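Local coordinates for shikimate dehydrogenase (NADP(+)) (Thermotoga maritima, PDB 3U62), which probably catalyses the reversible NADPH-linked reduction of 3-dehydroshikimate to shikimate, a step on the way to chorismate and the aromatic amino acids, at residues Phe3-Tyr8 with Gly55-Ile60; Ile14-Tyr19 with His30-Glu35; Asn20-Arg25 with Glu242-Val247. All coordinates share one frame; numbering follows the deposited sequence.

Contact 1. Residues Phe3-Tyr8 with Gly55-Ile60; sequences FCIIGY and GFNATI
Ile-5 and Ile-6 pair with Asn-57 and Ala-58 as parallel neighbours in the mixed sheet of the substrate-binding domain of shikimate dehydrogenases; strand 31-36 flanks strand 2-7 on its other side. Backbone bonds set the register. Asn-57 N donates to Cys-4 O, Ile-6 N to Asn-57 O at 2.8 Å, and Thr-59 N to Ile-6 O. Beyond the strands, Tyr-8 N continues the pairing by meeting Ile-60 O at 2.9 Å. A CA-H...O contact from Phe-3 CA to Gly-55 O, 3.1 Å, adds to the polar join.

Apolar contacts gather on the face of Ile-6 and Ala-58. With CG1 of Ile-6 held between its backbone N and carbonyl carbon (chi1 67°), CD1 of Ile-6 rests on Ala-58 CB at 3.7 Å, while its CG1 reaches the Phe-56 ring. Cys-4 SG lies 3.8 Å from Phe-56 CB, and helix 42-52 packs on Ile-6 and Phe-56, a buried place suited to greasy side chains. On the opposite face, CD1 of Ile-5 crosses to Asn-57 CB at 3.4 Å. Gly-7 fits beside Thr-59, predicted to bind shikimate, because a beta carbon there would run into Thr-59 CG2, which lies 4.0 Å from Gly-7 CA.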
loop_
_atom_site.group_PDB
_atom_site.type_symbol
_atom_site.label_atom_id
_atom_site.label_comp_id
_atom_site.label_asym_id
_atom_site.label_seq_id
_atom_site.Cartn_x
_atom_site.Cartn_y
_atom_site.Cartn_z
ATOM N N PHE A 3 -6.019 13.185 13.882
ATOM C CA PHE A 3 -5.472 12.510 12.707
ATOM C C PHE A 3 -6.521 12.478 11.601
ATOM O O PHE A 3 -7.701 12.725 11.856
ATOM C CB PHE A 3 -5.032 11.082 13.062
ATOM C CG PHE A 3 -4.064 11.015 14.209
ATOM C CD1 PHE A 3 -4.514 10.785 15.507
ATOM C CD2 PHE A 3 -2.700 11.196 13.997
ATOM C CE1 PHE A 3 -3.621 10.732 16.574
ATOM C CE2 PHE A 3 -1.800 11.146 15.057
ATOM C CZ PHE A 3 -2.261 10.911 16.349
ATOM N N CYS A 4 -6.087 12.193 10.375
ATOM C CA CYS A 4 -7.003 11.970 9.263
ATOM C C CYS A 4 -6.308 11.173 8.174
ATOM O O CYS A 4 -5.120 10.843 8.286
ATOM C CB CYS A 4 -7.524 13.298 8.694
ATOM S SG CYS A 4 -6.252 14.389 8.008
ATOM N N ILE A 5 -7.055 10.846 7.129
ATOM C CA ILE A 5 -6.472 10.320 5.910
ATOM C C ILE A 5 -6.725 11.327 4.790
ATOM O O ILE A 5 -7.844 11.817 4.620
ATOM C CB ILE A 5 -7.017 8.905 5.559
ATOM C CG1 ILE A 5 -6.375 8.363 4.275
ATOM C CG2 ILE A 5 -8.548 8.884 5.487
ATOM C CD1 ILE A 5 -5.391 7.239 4.506
ATOM N N ILE A 6 -5.670 11.650 4.047
ATOM C CA ILE A 6 -5.784 12.547 2.904
ATOM C C ILE A 6 -5.561 11.772 1.610
ATOM O O ILE A 6 -4.793 10.806 1.575
ATOM C CB ILE A 6 -4.833 13.785 3.015
ATOM C CG1 ILE A 6 -3.353 13.375 2.930
ATOM C CG2 ILE A 6 -5.084 14.551 4.321
ATOM C CD1 ILE A 6 -2.758 13.491 1.516
ATOM N N GLY A 7 -6.249 12.195 0.555
ATOM C CA GLY A 7 -6.172 11.521 -0.735
ATOM C C GLY A 7 -7.274 11.964 -1.674
ATOM O O GLY A 7 -7.997 12.925 -1.389
ATOM N N TYR A 8 -7.388 11.260 -2.798
ATOM C CA TYR A 8 -8.362 11.575 -3.835
ATOM C C TYR A 8 -8.488 10.386 -4.783
ATOM O O TYR A 8 -7.654 10.218 -5.677
ATOM C CB TYR A 8 -7.919 12.817 -4.608
ATOM C CG TYR A 8 -9.002 13.466 -5.423
ATOM C CD1 TYR A 8 -10.029 14.181 -4.806
ATOM C CD2 TYR A 8 -8.992 13.388 -6.813
ATOM C CE1 TYR A 8 -11.026 14.788 -5.547
ATOM C CE2 TYR A 8 -9.985 13.994 -7.568
ATOM C CZ TYR A 8 -10.997 14.693 -6.927
ATOM O OH TYR A 8 -11.986 15.296 -7.669
ATOM N N GLY A 55 -1.048 14.463 13.145
ATOM C CA GLY A 55 -0.519 13.526 12.169
ATOM C C GLY A 55 -1.605 13.121 11.200
ATOM O O GLY A 55 -2.774 13.462 11.391
ATOM N N PHE A 56 -1.217 12.404 10.151
ATOM C CA PHE A 56 -2.172 11.921 9.164
ATOM C C PHE A 56 -1.583 10.850 8.265
ATOM O O PHE A 56 -0.363 10.703 8.164
ATOM C CB PHE A 56 -2.746 13.075 8.319
ATOM C CG PHE A 56 -1.705 13.908 7.612
ATOM C CD1 PHE A 56 -1.314 13.603 6.310
ATOM C CD2 PHE A 56 -1.144 15.019 8.235
ATOM C CE1 PHE A 56 -0.364 14.378 5.651
ATOM C CE2 PHE A 56 -0.194 15.801 7.584
ATOM C CZ PHE A 56 0.197 15.481 6.289
ATOM N N ASN A 57 -2.471 10.099 7.622
ATOM C CA ASN A 57 -2.081 9.198 6.558
ATOM C C ASN A 57 -2.320 9.851 5.207
ATOM O O ASN A 57 -3.217 10.684 5.055
ATOM C CB ASN A 57 -2.847 7.879 6.654
ATOM C CG ASN A 57 -2.386 7.019 7.813
ATOM O OD1 ASN A 57 -1.204 6.700 7.938
ATOM N ND2 ASN A 57 -3.324 6.628 8.670
ATOM N N ALA A 58 -1.500 9.476 4.233
ATOM C CA ALA A 58 -1.675 9.919 2.861
ATOM C C ALA A 58 -1.834 8.697 1.974
ATOM O O ALA A 58 -1.089 7.723 2.109
ATOM C CB ALA A 58 -0.483 10.748 2.416
ATOM N N THR A 59 -2.817 8.742 1.084
ATOM C CA THR A 59 -2.977 7.703 0.076
ATOM C C THR A 59 -2.924 8.352 -1.310
ATOM O O THR A 59 -2.566 9.528 -1.427
ATOM C CB THR A 59 -4.264 6.861 0.310
ATOM O OG1 THR A 59 -4.299 5.758 -0.604
ATOM C CG2 THR A 59 -5.530 7.705 0.157
ATOM N N ILE A 60 -3.259 7.592 -2.351
ATOM C CA ILE A 60 -3.267 8.121 -3.717
ATOM C C ILE A 60 -4.141 9.375 -3.828
ATOM O O ILE A 60 -5.203 9.448 -3.201
ATOM C CB ILE A 60 -3.718 7.061 -4.761
ATOM C CG1 ILE A 60 -5.108 6.499 -4.418
ATOM C CG2 ILE A 60 -2.674 5.947 -4.876
ATOM C CD1 ILE A 60 -5.836 5.867 -5.598
#

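Contact 2. Residues Ile14-Tyr19 with His30-Glu35; sequences ISPRLY and HSYGME. With SO4 (sulfate ion), chain B.
Tyr-32 carries CG opposite its backbone N (chi1 -163°) and Tyr-19 carries CG opposite its carbonyl carbon (chi1 -73°), and these two settings lay the phenol rings face against face. They form an offset stack with centroids 4.2 Å apart and planes inclined by 9°. CE1 of Tyr-32 sits over the centre of the Tyr-19 ring, whereas CD1 of Tyr-19 lies above the rim of the Tyr-32 ring; the closest atoms are Tyr-19 CG and Tyr-32 CD1, at 3.4 Å. Tyrosine suits both places, offering a broad apolar face to its mate while its hydroxyl bonds elsewhere: Tyr-19 to Asn-232, Tyr-32 probably to the side-chain amide of Asn-57.

The stack fastens helix 15-26 to strand 31-36, which follows it in a beta-alpha-beta crossover from strand 2-7. Ser-15 CB approaches Tyr-32 CE2 obliquely at 3.6 Å, and Pro-16 CA approaches CD2 of the same ring in the same way. An alanine in place of Tyr-32 is likely to open a gap beside Tyr-19, leave that ring freer to turn, and deprive Asn-57 of its hydroxyl partner. Proline suits the first helical turn, where its hydrogen-free N forgoes no helix bond; Pro-16 CG meets Met-34 CE at 3.8 Å. Ile-14 and Ser-15, predicted with Ser-13 to bind shikimate, hold a sulfate, probably from the crystallisation liquor, which may mimic the substrate carboxylate. Ile-14 N donates to sulfate O1 at 3.0 Å, and Ser-15 OG to sulfate O4 at 2.7 Å; Ser-13 OG bonds to the ion too.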
loop_
_atom_site.group_PDB
_atom_site.type_symbol
_atom_site.label_atom_id
_atom_site.label_comp_id
_atom_site.label_asym_id
_atom_site.label_seq_id
_atom_site.Cartn_x
_atom_site.Cartn_y
_atom_site.Cartn_z
ATOM N N ILE A 14 -11.781 3.083 4.780
ATOM C CA ILE A 14 -12.143 2.257 5.931
ATOM C C ILE A 14 -11.421 2.701 7.208
ATOM O O ILE A 14 -11.734 2.228 8.303
ATOM C CB ILE A 14 -11.873 0.746 5.673
ATOM C CG1 ILE A 14 -10.365 0.477 5.516
ATOM C CG2 ILE A 14 -12.672 0.254 4.459
ATOM C CD1 ILE A 14 -9.987 -0.977 5.725
ATOM N N SER A 15 -10.460 3.610 7.060
ATOM C CA SER A 15 -9.621 4.044 8.179
ATOM C C SER A 15 -10.354 4.799 9.302
ATOM O O SER A 15 -10.189 4.438 10.468
ATOM C CB SER A 15 -8.404 4.837 7.686
ATOM O OG SER A 15 -7.450 3.985 7.079
ATOM N N PRO A 16 -11.161 5.835 8.968
ATOM C CA PRO A 16 -11.784 6.582 10.069
ATOM C C PRO A 16 -12.571 5.719 11.063
ATOM O O PRO A 16 -12.375 5.868 12.269
ATOM C CB PRO A 16 -12.710 7.563 9.346
ATOM C CG PRO A 16 -12.052 7.781 8.037
ATOM C CD PRO A 16 -11.476 6.445 7.661
ATOM N N ARG A 17 -13.431 4.830 10.570
ATOM C CA ARG A 17 -14.240 3.978 11.451
ATOM C C ARG A 17 -13.372 3.103 12.357
ATOM O O ARG A 17 -13.676 2.939 13.541
ATOM C CB ARG A 17 -15.220 3.109 10.647
ATOM C CG ARG A 17 -14.539 2.081 9.757
ATOM C CD ARG A 17 -15.465 0.994 9.260
ATOM N NE ARG A 17 -14.713 0.025 8.456
ATOM C CZ ARG A 17 -15.238 -0.775 7.532
ATOM N NH1 ARG A 17 -16.539 -0.740 7.271
ATOM N NH2 ARG A 17 -14.458 -1.611 6.860
ATOM N N LEU A 18 -12.292 2.557 11.798
ATOM C CA LEU A 18 -11.413 1.649 12.531
ATOM C C LEU A 18 -10.565 2.353 13.586
ATOM O O LEU A 18 -10.518 1.903 14.733
ATOM C CB LEU A 18 -10.535 0.839 11.572
ATOM C CG LEU A 18 -11.226 -0.358 10.908
ATOM C CD1 LEU A 18 -10.500 -0.738 9.629
ATOM C CD2 LEU A 18 -11.314 -1.554 11.864
ATOM N N TYR A 19 -9.904 3.446 13.209
ATOM C CA TYR A 19 -9.099 4.202 14.166
ATOM C C TYR A 19 -9.962 4.807 15.275
ATOM O O TYR A 19 -9.568 4.787 16.442
ATOM C CB TYR A 19 -8.281 5.292 13.474
ATOM C CG TYR A 19 -7.095 4.796 12.671
ATOM C CD1 TYR A 19 -7.234 4.465 11.323
ATOM C CD2 TYR A 19 -5.829 4.684 13.249
ATOM C CE1 TYR A 19 -6.148 4.021 10.573
ATOM C CE2 TYR A 19 -4.735 4.240 12.505
ATOM C CZ TYR A 19 -4.904 3.912 11.169
ATOM O OH TYR A 19 -3.832 3.474 10.427
ATOM N N HIS A 30 -8.221 10.697 21.143
ATOM C CA HIS A 30 -7.823 10.975 19.765
ATOM C C HIS A 30 -8.970 10.790 18.775
ATOM O O HIS A 30 -9.936 10.072 19.049
ATOM C CB HIS A 30 -6.626 10.107 19.361
ATOM C CG HIS A 30 -5.533 10.079 20.383
ATOM N ND1 HIS A 30 -4.965 11.225 20.896
ATOM C CD2 HIS A 30 -4.912 9.044 20.999
ATOM C CE1 HIS A 30 -4.040 10.899 21.780
ATOM N NE2 HIS A 30 -3.989 9.581 21.862
ATOM N N SER A 31 -8.848 11.449 17.627
ATOM C CA SER A 31 -9.850 11.386 16.569
ATOM C C SER A 31 -9.188 11.161 15.213
ATOM O O SER A 31 -8.028 11.532 15.009
ATOM C CB SER A 31 -10.674 12.674 16.545
ATOM O OG SER A 31 -9.848 13.811 16.345
ATOM N N TYR A 32 -9.932 10.555 14.293
ATOM C CA TYR A 32 -9.444 10.282 12.945
ATOM C C TYR A 32 -10.498 10.692 11.920
ATOM O O TYR A 32 -11.626 10.192 11.942
ATOM C CB TYR A 32 -9.096 8.797 12.800
ATOM C CG TYR A 32 -8.224 8.441 11.610
ATOM C CD1 TYR A 32 -6.882 8.097 11.783
ATOM C CD2 TYR A 32 -8.744 8.429 10.317
ATOM C CE1 TYR A 32 -6.080 7.756 10.694
ATOM C CE2 TYR A 32 -7.953 8.095 9.224
ATOM C CZ TYR A 32 -6.622 7.757 9.419
ATOM O OH TYR A 32 -5.841 7.425 8.338
ATOM N N GLY A 33 -10.120 11.603 11.026
ATOM C CA GLY A 33 -11.030 12.118 10.009
ATOM C C GLY A 33 -10.626 11.783 8.587
ATOM O O GLY A 33 -9.927 10.796 8.343
ATOM N N MET A 34 -11.078 12.611 7.649
ATOM C CA MET A 34 -10.809 12.414 6.225
ATOM C C MET A 34 -10.837 13.739 5.477
ATOM O O MET A 34 -11.677 14.601 5.746
ATOM C CB MET A 34 -11.816 11.437 5.605
ATOM C CG MET A 34 -13.286 11.827 5.777
ATOM S SD MET A 34 -14.402 10.923 4.692
ATOM C CE MET A 34 -14.125 9.236 5.239
ATOM N N GLU A 35 -9.907 13.895 4.541
ATOM C CA GLU A 35 -9.810 15.105 3.735
ATOM C C GLU A 35 -9.583 14.714 2.278
ATOM O O GLU A 35 -8.466 14.349 1.888
ATOM C CB GLU A 35 -8.668 16.002 4.239
ATOM C CG GLU A 35 -8.748 16.391 5.724
ATOM C CD GLU A 35 -9.595 17.631 5.995
ATOM O OE1 GLU A 35 -10.236 18.153 5.058
ATOM O OE2 GLU A 35 -9.616 18.091 7.158
HETATM S S SO4 B . -8.340 3.271 3.137
HETATM O O1 SO4 B . -9.584 2.556 2.860
HETATM O O2 SO4 B . -8.334 4.545 2.424
HETATM O O3 SO4 B . -7.209 2.463 2.696
HETATM O O4 SO4 B . -8.225 3.510 4.579
#

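Contact 3. Residues Asn20-Arg25 with Glu242-Val247; sequences NEYFKR and EVFKEV
Tyr-22 lays one flank of its ring along helix 241-248, CD1 touching Val-243 CG1 at 3.6 Å. Next to it CE1 reaches Phe-244, whose backbone N lies at the ring edge, near its plane, and whose CB is 3.9 Å from CE1. The ring is pressed into apolar surroundings, yet its hydroxyl is satisfied by Ile-238 O and Asp-240 N, just ahead of that helix; tyrosine is therefore apt where an aromatic flank and a distant polar tip are both used.

The two valines, a turn apart on one side of helix 241-248, fill the space between the helices with short branched side chains; the axes of the two segments pass 9.5 Å apart. Val-247 meets Tyr-22 CB with CG1 at 4.0 Å and Arg-25 CB with CG2. Glu-21 runs past Val-247 in the opposite direction, bringing its OE1 within 3.6 Å of Val-247 CG1.

Arg-25 closes the exposed edge of the interface. With CG anti to the backbone N (chi1 179°), it lays CG against Val-243 CG1, 3.7 Å away; a bend at the next torsion then turns the guanidinium toward Glu-246. There NE forms a salt bridge with Glu-246 OE1 at 2.8 Å, meeting the syn side of that oxygen from out of the carboxylate plane. The bond is bent, 142° at the hydrogen, and the two flat groups are inclined by 55°. Arg-25 and Glu-21 suit this border because their carbon chains lie against the valines while their charged ends stay at the surface; Glu-246 supplies the partner charge. Apolar centre and surface salt bridge together dock a C-terminal helix onto the substrate-binding domain, as in the shikimate dehydrogenase fold.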
loop_
_atom_site.group_PDB
_atom_site.type_symbol
_atom_site.label_atom_id
_atom_site.label_comp_id
_atom_site.label_asym_id
_atom_site.label_seq_id
_atom_site.Cartn_x
_atom_site.Cartn_y
_atom_site.Cartn_z
ATOM N N ASN A 20 -11.134 5.332 14.915
ATOM C CA ASN A 20 -12.053 5.901 15.902
ATOM C C ASN A 20 -12.609 4.871 16.881
ATOM O O ASN A 20 -12.756 5.166 18.072
ATOM C CB ASN A 20 -13.191 6.668 15.227
ATOM C CG ASN A 20 -12.742 8.005 14.670
ATOM O OD1 ASN A 20 -12.001 8.746 15.316
ATOM N ND2 ASN A 20 -13.196 8.325 13.464
ATOM N N GLU A 21 -12.923 3.673 16.383
ATOM C CA GLU A 21 -13.352 2.573 17.250
ATOM C C GLU A 21 -12.207 2.166 18.176
ATOM O O GLU A 21 -12.420 1.905 19.361
ATOM C CB GLU A 21 -13.830 1.367 16.430
ATOM C CG GLU A 21 -14.449 0.239 17.269
ATOM C CD GLU A 21 -14.769 -1.019 16.467
ATOM O OE1 GLU A 21 -14.393 -1.106 15.273
ATOM O OE2 GLU A 21 -15.405 -1.933 17.036
ATOM N N TYR A 22 -10.999 2.124 17.617
ATOM C CA TYR A 22 -9.791 1.790 18.363
ATOM C C TYR A 22 -9.532 2.789 19.493
ATOM O O TYR A 22 -9.281 2.384 20.632
ATOM C CB TYR A 22 -8.586 1.711 17.416
ATOM C CG TYR A 22 -7.247 1.691 18.112
ATOM C CD1 TYR A 22 -6.701 0.496 18.575
ATOM C CD2 TYR A 22 -6.525 2.868 18.305
ATOM C CE1 TYR A 22 -5.472 0.475 19.219
ATOM C CE2 TYR A 22 -5.297 2.858 18.947
ATOM C CZ TYR A 22 -4.777 1.659 19.400
ATOM O OH TYR A 22 -3.561 1.637 20.034
ATOM N N PHE A 23 -9.591 4.083 19.175
ATOM C CA PHE A 23 -9.388 5.130 20.177
ATOM C C PHE A 23 -10.418 5.036 21.301
ATOM O O PHE A 23 -10.064 5.157 22.476
ATOM C CB PHE A 23 -9.421 6.533 19.556
ATOM C CG PHE A 23 -8.304 6.807 18.580
ATOM C CD1 PHE A 23 -8.540 7.576 17.443
ATOM C CD2 PHE A 23 -7.022 6.304 18.792
ATOM C CE1 PHE A 23 -7.521 7.842 16.534
ATOM C CE2 PHE A 23 -5.999 6.558 17.884
ATOM C CZ PHE A 23 -6.247 7.331 16.754
ATOM N N LYS A 24 -11.681 4.818 20.936
ATOM C CA LYS A 24 -12.761 4.708 21.914
ATOM C C LYS A 24 -12.575 3.500 22.832
ATOM O O LYS A 24 -12.732 3.614 24.050
ATOM C CB LYS A 24 -14.133 4.660 21.231
ATOM C CG LYS A 24 -15.306 4.796 22.197
ATOM C CD LYS A 24 -16.646 4.713 21.484
ATOM C CE LYS A 24 -17.794 4.648 22.482
ATOM N NZ LYS A 24 -19.125 4.699 21.805
ATOM N N ARG A 25 -12.241 2.352 22.243
ATOM C CA ARG A 25 -12.013 1.122 23.002
ATOM C C ARG A 25 -10.803 1.240 23.937
ATOM O O ARG A 25 -10.792 0.656 25.024
ATOM C CB ARG A 25 -11.865 -0.067 22.042
ATOM C CG ARG A 25 -11.599 -1.422 22.693
ATOM C CD ARG A 25 -12.749 -1.893 23.572
ATOM N NE ARG A 25 -12.397 -3.118 24.287
ATOM C CZ ARG A 25 -11.698 -3.161 25.420
ATOM N NH1 ARG A 25 -11.269 -2.043 25.997
ATOM N NH2 ARG A 25 -11.430 -4.330 25.983
ATOM N N GLU A 242 -3.268 -5.049 22.650
ATOM C CA GLU A 242 -4.483 -5.829 22.875
ATOM C C GLU A 242 -5.710 -5.190 22.235
ATOM O O GLU A 242 -6.518 -5.883 21.612
ATOM C CB GLU A 242 -4.707 -6.058 24.370
ATOM C CG GLU A 242 -3.675 -6.980 25.009
ATOM C CD GLU A 242 -3.738 -6.978 26.524
ATOM O OE1 GLU A 242 -4.804 -6.639 27.084
ATOM O OE2 GLU A 242 -2.719 -7.320 27.160
ATOM N N VAL A 243 -5.842 -3.875 22.387
ATOM C CA VAL A 243 -6.953 -3.139 21.784
ATOM C C VAL A 243 -6.837 -3.158 20.258
ATOM O O VAL A 243 -7.846 -3.291 19.559
ATOM C CB VAL A 243 -7.048 -1.686 22.326
ATOM C CG1 VAL A 243 -8.127 -0.891 21.599
ATOM C CG2 VAL A 243 -7.326 -1.692 23.824
ATOM N N PHE A 244 -5.610 -3.042 19.750
ATOM C CA PHE A 244 -5.380 -3.095 18.310
ATOM C C PHE A 244 -5.840 -4.420 17.711
ATOM O O PHE A 244 -6.541 -4.434 16.699
ATOM C CB PHE A 244 -3.911 -2.848 17.959
ATOM C CG PHE A 244 -3.652 -2.804 16.483
ATOM C CD1 PHE A 244 -3.908 -1.646 15.761
ATOM C CD2 PHE A 244 -3.181 -3.925 15.805
ATOM C CE1 PHE A 244 -3.683 -1.593 14.391
ATOM C CE2 PHE A 244 -2.955 -3.884 14.432
ATOM C CZ PHE A 244 -3.211 -2.715 13.725
ATOM N N LYS A 245 -5.441 -5.525 18.337
ATOM C CA LYS A 245 -5.818 -6.859 17.875
ATOM C C LYS A 245 -7.329 -7.070 17.912
ATOM O O LYS A 245 -7.895 -7.702 17.014
ATOM C CB LYS A 245 -5.113 -7.940 18.698
ATOM C CG LYS A 245 -3.628 -8.068 18.409
ATOM C CD LYS A 245 -2.993 -9.137 19.275
ATOM C CE LYS A 245 -1.500 -9.235 19.014
ATOM N NZ LYS A 245 -0.861 -10.282 19.861
ATOM N N GLU A 246 -7.974 -6.536 18.946
ATOM C CA GLU A 246 -9.422 -6.648 19.086
ATOM C C GLU A 246 -10.165 -5.866 18.000
ATOM O O GLU A 246 -11.079 -6.399 17.367
ATOM C CB GLU A 246 -9.860 -6.177 20.474
ATOM C CG GLU A 246 -11.338 -6.385 20.769
ATOM C CD GLU A 246 -11.716 -5.960 22.171
ATOM O OE1 GLU A 246 -12.594 -5.081 22.310
ATOM O OE2 GLU A 246 -11.134 -6.497 23.139
ATOM N N VAL A 247 -9.768 -4.614 17.788
ATOM C CA VAL A 247 -10.479 -3.723 16.868
ATOM C C VAL A 247 -10.059 -3.934 15.411
ATOM O O VAL A 247 -10.904 -4.184 14.551
ATOM C CB VAL A 247 -10.344 -2.231 17.284
ATOM C CG1 VAL A 247 -10.962 -1.306 16.238
ATOM C CG2 VAL A 247 -10.991 -1.993 18.645
#

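How the contacts relate
Contact 1 is the most deeply buried of the three and relies on backbone bonding within the sheet, backed by aliphatic packing. Contact 2 steps outward to a helix lying against strand 31-36 and exchanges no hydrogen bonds between its own segments: aromatic stacking does the work, with a polar anion site at the helix start. Contact 3, farther from the chain's centre, combines an apolar core with a salt bridge at the surface. Strands 2-7 and 31-36 are sheet neighbours, so contacts 1 and 2 abut, Phe-3 O probably bonding to Gly-33 N. Helix 15-26 serves contacts 2 and 3 with successive turns, and Asn-20 ND2 probably bonds to Tyr-32 O between them.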